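Local coordinates for secreted protein (Streptomyces lividans TK24, PDB 5LXZ) that binds copper and probably works as a secreted metalloradical oxidase akin to galactose oxidase, at residues Y427-D432 / D478-K484; M343-L349 / L378-R384. The protein carries 1 engineered substitution. All coordinates share one frame; numbering follows the deposited sequence. Where two conformers were deposited one is given.

Contact 1 of 2, residues Y427-D432 / D478-K484; sequences YRGRGD and DSLYADK. With EDO (1,2-ethanediol), chain L; EDO (1,2-ethanediol), chain J.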
loop_
_atom_site.group_PDB
_atom_site.type_symbol
_atom_site.label_atom_id
_atom_site.label_comp_id
_atom_site.label_asym_id
_atom_site.label_seq_id
_atom_site.Cartn_x
_atom_site.Cartn_y
_atom_site.Cartn_z
ATOM N N TYR A 427 8.765 13.795 -5.178
ATOM C CA TYR A 427 8.517 13.363 -3.802
ATOM C C TYR A 427 7.494 14.216 -3.094
ATOM O O TYR A 427 7.651 15.418 -3.021
ATOM C CB TYR A 427 9.850 13.345 -3.046
ATOM C CG TYR A 427 9.740 12.956 -1.606
ATOM C CD1 TYR A 427 9.680 11.613 -1.216
ATOM C CD2 TYR A 427 9.716 13.927 -0.611
ATOM C CE1 TYR A 427 9.603 11.255 0.117
ATOM C CE2 TYR A 427 9.619 13.600 0.727
ATOM C CZ TYR A 427 9.521 12.256 1.091
ATOM O OH TYR A 427 9.443 11.922 2.397
ATOM N N ARG A 428 6.418 13.603 -2.602
ATOM C CA ARG A 428 5.388 14.296 -1.852
ATOM C C ARG A 428 4.882 15.563 -2.533
ATOM O O ARG A 428 4.579 16.575 -1.860
ATOM C CB ARG A 428 5.810 14.542 -0.421
ATOM C CG ARG A 428 6.001 13.255 0.373
ATOM C CD ARG A 428 6.174 13.527 1.835
ATOM N NE ARG A 428 4.997 14.161 2.406
ATOM C CZ ARG A 428 4.872 14.484 3.677
ATOM N NH1 ARG A 428 5.862 14.289 4.549
ATOM N NH2 ARG A 428 3.757 15.043 4.085
ATOM N N GLY A 429 4.765 15.505 -3.852
ATOM C CA GLY A 429 4.246 16.649 -4.583
ATOM C C GLY A 429 5.115 17.897 -4.553
ATOM O O GLY A 429 4.600 18.959 -4.869
ATOM N N ARG A 430 6.369 17.793 -4.158
ATOM C CA ARG A 430 7.143 19.030 -3.983
ATOM C C ARG A 430 7.339 19.684 -5.361
ATOM O O ARG A 430 7.332 19.036 -6.420
ATOM C CB ARG A 430 8.459 18.766 -3.277
ATOM C CG ARG A 430 9.473 18.078 -4.153
ATOM C CD ARG A 430 10.736 17.716 -3.397
ATOM N NE ARG A 430 11.518 16.799 -4.194
ATOM C CZ ARG A 430 12.378 15.907 -3.721
ATOM N NH1 ARG A 430 12.618 15.823 -2.443
ATOM N NH2 ARG A 430 12.976 15.084 -4.559
ATOM N N GLY A 431 7.544 20.993 -5.300
ATOM C CA GLY A 431 7.498 21.858 -6.475
ATOM C C GLY A 431 6.123 21.904 -7.133
ATOM O O GLY A 431 6.018 22.079 -8.350
ATOM N N ASP A 432 5.084 21.749 -6.323
ATOM C CA ASP A 432 3.691 21.670 -6.799
ATOM C C ASP A 432 3.584 20.758 -8.006
ATOM O O ASP A 432 3.061 21.111 -9.084
ATOM C CB ASP A 432 3.109 23.079 -7.070
ATOM C CG ASP A 432 2.619 23.758 -5.806
ATOM O OD1 ASP A 432 2.829 23.237 -4.680
ATOM O OD2 ASP A 432 2.010 24.854 -5.935
ATOM N N ASP A 478 -0.924 14.105 0.730
ATOM C CA ASP A 478 -0.184 14.681 1.828
ATOM C C ASP A 478 1.073 15.340 1.335
ATOM O O ASP A 478 2.186 14.874 1.562
ATOM C CB ASP A 478 0.099 13.526 2.806
ATOM C CG ASP A 478 0.447 13.953 4.210
ATOM O OD1 ASP A 478 0.569 15.175 4.508
ATOM O OD2 ASP A 478 0.536 13.051 5.079
ATOM N N SER A 479 0.900 16.471 0.664
ATOM C CA SER A 479 2.041 17.210 0.161
ATOM C C SER A 479 2.947 17.697 1.269
ATOM O O SER A 479 2.459 18.110 2.338
ATOM C CB SER A 479 1.577 18.435 -0.597
ATOM O OG SER A 479 0.837 18.126 -1.760
ATOM N N LEU A 480 4.244 17.681 0.998
ATOM C CA LEU A 480 5.209 18.149 2.005
ATOM C C LEU A 480 5.148 19.657 2.163
ATOM O O LEU A 480 5.279 20.153 3.274
ATOM C CB LEU A 480 6.619 17.697 1.664
ATOM C CG LEU A 480 7.737 18.068 2.658
ATOM C CD1 LEU A 480 7.446 17.565 4.043
ATOM C CD2 LEU A 480 9.021 17.524 2.107
ATOM N N TYR A 481 4.905 20.330 1.052
ATOM C CA TYR A 481 4.880 21.790 1.054
ATOM C C TYR A 481 3.565 22.281 0.469
ATOM O O TYR A 481 2.930 21.608 -0.338
ATOM C CB TYR A 481 6.017 22.309 0.224
ATOM C CG TYR A 481 7.366 21.841 0.644
ATOM C CD1 TYR A 481 7.962 22.331 1.802
ATOM C CD2 TYR A 481 8.044 20.876 -0.090
ATOM C CE1 TYR A 481 9.222 21.906 2.206
ATOM C CE2 TYR A 481 9.305 20.427 0.299
ATOM C CZ TYR A 481 9.888 20.953 1.449
ATOM O OH TYR A 481 11.138 20.538 1.859
ATOM N N ALA A 482 3.175 23.501 0.858
ATOM C CA ALA A 482 1.948 24.133 0.367
ATOM C C ALA A 482 2.137 24.908 -0.936
ATOM O O ALA A 482 1.165 25.193 -1.635
ATOM C CB ALA A 482 1.377 25.038 1.439
ATOM N N ASP A 483 3.387 25.212 -1.283
ATOM C CA ASP A 483 3.671 26.073 -2.396
ATOM C C ASP A 483 4.725 25.493 -3.293
ATOM O O ASP A 483 5.534 24.662 -2.867
ATOM C CB ASP A 483 4.140 27.445 -1.883
ATOM C CG ASP A 483 5.389 27.367 -1.019
ATOM O OD1 ASP A 483 5.602 26.394 -0.257
ATOM O OD2 ASP A 483 6.197 28.318 -1.049
ATOM N N LYS A 484 4.745 25.986 -4.521
ATOM C CA LYS A 484 5.704 25.553 -5.517
ATOM C C LYS A 484 7.145 25.782 -5.109
ATOM O O LYS A 484 8.013 24.977 -5.407
ATOM C CB LYS A 484 5.432 26.226 -6.848
ATOM C CG LYS A 484 6.315 25.743 -7.971
ATOM C CD LYS A 484 5.807 26.245 -9.305
ATOM C CE LYS A 484 6.670 25.759 -10.458
ATOM N NZ LYS A 484 6.638 24.277 -10.610
HETATM C C1 EDO L . 4.395 16.585 6.932
HETATM O O1 EDO L . 4.790 15.278 7.335
HETATM C C2 EDO L . 2.910 16.781 6.698
HETATM O O2 EDO L . 2.716 18.005 5.931
HETATM C C1 EDO J . 12.548 16.565 1.219
HETATM O O1 EDO J . 13.540 15.876 0.431
HETATM C C2 EDO J . 12.777 18.050 0.937
HETATM O O2 EDO J . 12.328 18.307 -0.364
HETATM O O HOH W 1 4.963 19.371 -1.574
HETATM O O HOH W 2 1.940 19.464 -3.930
HETATM O O HOH W 3 5.121 21.885 -3.395
HETATM O O HOH W 4 1.882 21.847 -2.724
HETATM O O HOH W 5 0.498 25.902 -4.196
HETATM O O HOH W 6 4.148 23.248 -10.657
#
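R428 crosses L480 at about a right angle and comes to lie beside D478, and each part of its side chain has a partner. R428 CB packs against L480 CB at 3.9 Å. CG lies over one face of the Y427 ring, toward its rim, and CD passes the same leucine. A bend at CD (chi3 62°) then turns the guanidinium onto the backbone oxygen of D478. D478 O is gripped side-on, by R428 NE at 3.0 Å and by R428 NH2 also at 3.0 Å, and it lies close to the guanidinium plane; NE approaches almost in line with the carbonyl, NH2 from above its plane. R428 NH2 also forms a salt bridge with D478 OD1 (3.2 Å), although the two flat groups are turned 70° apart. R428 NH1 donates to O1 of a bound ethanediol at 3.1 Å and pairs with D216 as well, while L480 CD1 covers one guanidinium face near its rim. The backbone is tied in too: L480 N donates to a lone pair of R428 O at 3.1 Å (161°), and a water joins that oxygen to Y481 N. Farther along, R430 CB meets the edge of the Y481 ring. Beyond this the join is largely wet: waters link D432 to Y481, A482 and D483, and K484 NZ reaches G431 O at 3.2 Å. The other carboxylate oxygen of D478, OD2, accepts from the copper ligand H461 and from N47, so R428 probably helps hold D478, a second-shell residue whose side chain is about 6 Å from the metal. Loops between the second and third strands of two adjacent blades thus meet beside the copper site of a Kelch-type, seven-bladed propeller, as in galactose oxidase.

Contact 2 of 2, residues M343-L349 / L378-R384; sequences MSDANML and LSSEKTR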
loop_
_atom_site.group_PDB
_atom_site.type_symbol
_atom_site.label_atom_id
_atom_site.label_comp_id
_atom_site.label_asym_id
_atom_site.label_seq_id
_atom_site.Cartn_x
_atom_site.Cartn_y
_atom_site.Cartn_z
ATOM N N MET A 343 12.556 -5.789 -15.401
ATOM C CA MET A 343 11.951 -4.567 -14.908
ATOM C C MET A 343 12.716 -3.296 -15.351
ATOM O O MET A 343 13.841 -3.075 -14.917
ATOM C CB MET A 343 11.856 -4.587 -13.379
ATOM C CG MET A 343 11.308 -3.302 -12.775
ATOM S SD MET A 343 9.567 -2.990 -13.050
ATOM C CE MET A 343 8.858 -4.228 -11.925
ATOM N N SER A 344 12.059 -2.477 -16.160
ATOM C CA SER A 344 12.564 -1.139 -16.458
ATOM C C SER A 344 12.450 -0.263 -15.259
ATOM O O SER A 344 11.517 -0.428 -14.463
ATOM C CB SER A 344 11.823 -0.519 -17.589
ATOM O OG SER A 344 12.135 -1.210 -18.783
ATOM N N ASP A 345 13.346 0.711 -15.082
ATOM C CA ASP A 345 13.239 1.650 -13.929
ATOM C C ASP A 345 13.185 0.853 -12.634
ATOM O O ASP A 345 12.365 1.117 -11.757
ATOM C CB ASP A 345 12.070 2.642 -14.070
ATOM C CG ASP A 345 12.277 3.606 -15.224
ATOM O OD1 ASP A 345 13.465 3.772 -15.598
ATOM O OD2 ASP A 345 11.301 4.208 -15.657
ATOM N N ALA A 346 14.075 -0.145 -12.516
ATOM C CA ALA A 346 14.131 -0.962 -11.312
ATOM C C ALA A 346 14.631 -0.163 -10.109
ATOM O O ALA A 346 14.437 -0.561 -8.957
ATOM C CB ALA A 346 14.982 -2.174 -11.554
ATOM N N ASN A 347 15.229 0.999 -10.384
ATOM C CA ASN A 347 15.616 1.971 -9.405
ATOM C C ASN A 347 14.523 2.965 -9.017
ATOM O O ASN A 347 14.773 3.901 -8.261
ATOM C CB ASN A 347 16.867 2.713 -9.907
ATOM C CG ASN A 347 16.636 3.471 -11.213
ATOM O OD1 ASN A 347 15.786 3.141 -12.022
ATOM N ND2 ASN A 347 17.426 4.527 -11.397
ATOM N N MET A 348 13.308 2.757 -9.555
ATOM C CA MET A 348 12.143 3.651 -9.343
ATOM C C MET A 348 10.932 2.811 -9.038
ATOM O O MET A 348 9.904 2.951 -9.708
ATOM C CB MET A 348 11.885 4.545 -10.542
ATOM C CG MET A 348 13.118 5.314 -10.936
ATOM S SD MET A 348 12.690 6.475 -12.267
ATOM C CE MET A 348 14.220 6.580 -13.169
ATOM N N LEU A 349 11.064 1.925 -8.041
ATOM C CA LEU A 349 9.943 1.084 -7.635
ATOM C C LEU A 349 9.293 1.543 -6.344
ATOM O O LEU A 349 8.144 1.142 -6.073
ATOM C CB LEU A 349 10.434 -0.347 -7.479
ATOM C CG LEU A 349 10.751 -1.038 -8.806
ATOM C CD1 LEU A 349 11.448 -2.386 -8.545
ATOM C CD2 LEU A 349 9.456 -1.252 -9.576
ATOM N N LEU A 378 14.147 11.272 -8.882
ATOM C CA LEU A 378 13.819 10.398 -9.984
ATOM C C LEU A 378 12.343 9.969 -9.905
ATOM O O LEU A 378 11.858 9.654 -8.837
ATOM C CB LEU A 378 14.681 9.139 -9.944
ATOM C CG LEU A 378 16.199 9.270 -10.052
ATOM C CD1 LEU A 378 16.826 7.883 -9.864
ATOM C CD2 LEU A 378 16.514 9.839 -11.428
ATOM N N SER A 379 11.686 9.919 -11.045
ATOM C CA SER A 379 10.346 9.337 -11.167
ATOM C C SER A 379 10.153 8.696 -12.519
ATOM O O SER A 379 10.727 9.127 -13.521
ATOM C CB SER A 379 9.258 10.328 -10.803
ATOM O OG SER A 379 9.198 11.382 -11.753
ATOM N N SER A 380 9.365 7.603 -12.551
ATOM C CA SER A 380 9.199 6.758 -13.719
ATOM C C SER A 380 7.897 7.049 -14.455
ATOM O O SER A 380 6.843 7.168 -13.829
ATOM C CB SER A 380 9.161 5.287 -13.304
ATOM O OG SER A 380 9.007 4.448 -14.415
ATOM N N GLU A 381 7.953 7.155 -15.770
ATOM C CA GLU A 381 6.768 7.221 -16.576
ATOM C C GLU A 381 6.336 5.852 -17.120
ATOM O O GLU A 381 5.381 5.758 -17.891
ATOM C CB GLU A 381 6.947 8.233 -17.729
ATOM C CG GLU A 381 7.924 7.766 -18.772
ATOM C CD GLU A 381 8.208 8.851 -19.807
ATOM O OE1 GLU A 381 8.314 10.046 -19.450
ATOM O OE2 GLU A 381 8.290 8.448 -20.964
ATOM N N LYS A 382 7.011 4.774 -16.731
ATOM C CA LYS A 382 6.768 3.485 -17.330
ATOM C C LYS A 382 5.718 2.658 -16.634
ATOM O O LYS A 382 5.520 2.747 -15.393
ATOM C CB LYS A 382 8.064 2.688 -17.453
ATOM C CG LYS A 382 8.980 3.374 -18.467
ATOM C CD LYS A 382 10.249 2.610 -18.751
ATOM C CE LYS A 382 10.916 3.202 -20.010
ATOM N NZ LYS A 382 11.884 2.228 -20.546
ATOM N N THR A 383 5.093 1.821 -17.444
ATOM C CA THR A 383 4.428 0.630 -16.968
ATOM C C THR A 383 5.240 -0.571 -17.336
ATOM O O THR A 383 5.893 -0.608 -18.388
ATOM C CB THR A 383 2.973 0.461 -17.449
ATOM O OG1 THR A 383 2.935 0.271 -18.846
ATOM C CG2 THR A 383 2.161 1.654 -17.053
ATOM N N ARG A 384 5.217 -1.578 -16.472
ATOM C CA ARG A 384 5.982 -2.808 -16.701
ATOM C C ARG A 384 5.040 -3.959 -16.429
ATOM O O ARG A 384 4.433 -3.979 -15.369
ATOM C CB ARG A 384 7.230 -2.866 -15.847
ATOM C CG ARG A 384 8.118 -1.622 -15.902
ATOM C CD ARG A 384 7.611 -0.465 -15.046
ATOM N NE ARG A 384 8.648 0.126 -14.208
ATOM C CZ ARG A 384 8.386 0.991 -13.248
ATOM N NH1 ARG A 384 7.159 1.465 -13.101
ATOM N NH2 ARG A 384 9.341 1.385 -12.405
HETATM O O HOH W 7 10.620 6.470 -16.994
#
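R384 reaches from the start of strand 383-387 into the curl of 343-349 and binds three of its carbonyl oxygens. R384 NE donates to S344 O at 2.9 Å along a nearly straight path (171°); R384 NH2 divides itself between D345 O at 3.1 Å and M348 O at 3.2 Å. All three oxygens lie at the guanidinium edge, near its plane, although the donors stand above the carbonyl planes. NH1 turns to G369 O, which further fixes the group's rotation. M343, bent at chi2 (71°), crosses the arginine at about a right angle and sets SD 3.4 Å from R384 NE, while S380 OG lies over one guanidinium face. A leucine in place of R384 would probably leave the oxygens of S344 and M348 without these donors and D345 O with one fewer, letting the curl shift. The curl includes a type I turn, D345 to M348, in which M348 N bonds D345 O from the face opposite R384 NH2. It belongs to the connection between two propeller blades, and R384 sits near the start of the later blade's third strand. Next to the arginine, S380 OG donates to D345 OD2 at 2.6 Å, meeting it on the anti side, and accepts from K382 N to close an ST turn; a water bridges the same carboxylate oxygen to E381 N. The extended M348 side chain brings SD to 3.4 Å from S379 C. Toward solvent the fit slackens: exposed N347 and L378 cross at about a right angle with ND2 and CD1 3.7 Å apart. On another margin, K382 lays CD 3.7 Å from S344 CB, and the polar ends of both side chains go to D397.

In the fold
Contact 1 lies at the surface, whereas contact 2 is partly buried. They share no segment, and their nearest atoms are about 6 Å apart. Contact 1 joins two adjacent propeller blades through loops between second and third strands; contact 2 fastens an interblade connection to the blade it enters, at one such loop and the start of the strand after it. R430 bonds E375 O and S379 bonds Q425 O, so the loops of the two contacts are linked. In both, an arginine binds backbone oxygen. R428 concentrates two nitrogens on one carbonyl and adds a salt bridge beside the copper site; R384 spreads over three carbonyls next to methionine sulfur. Water fills more of contact 1.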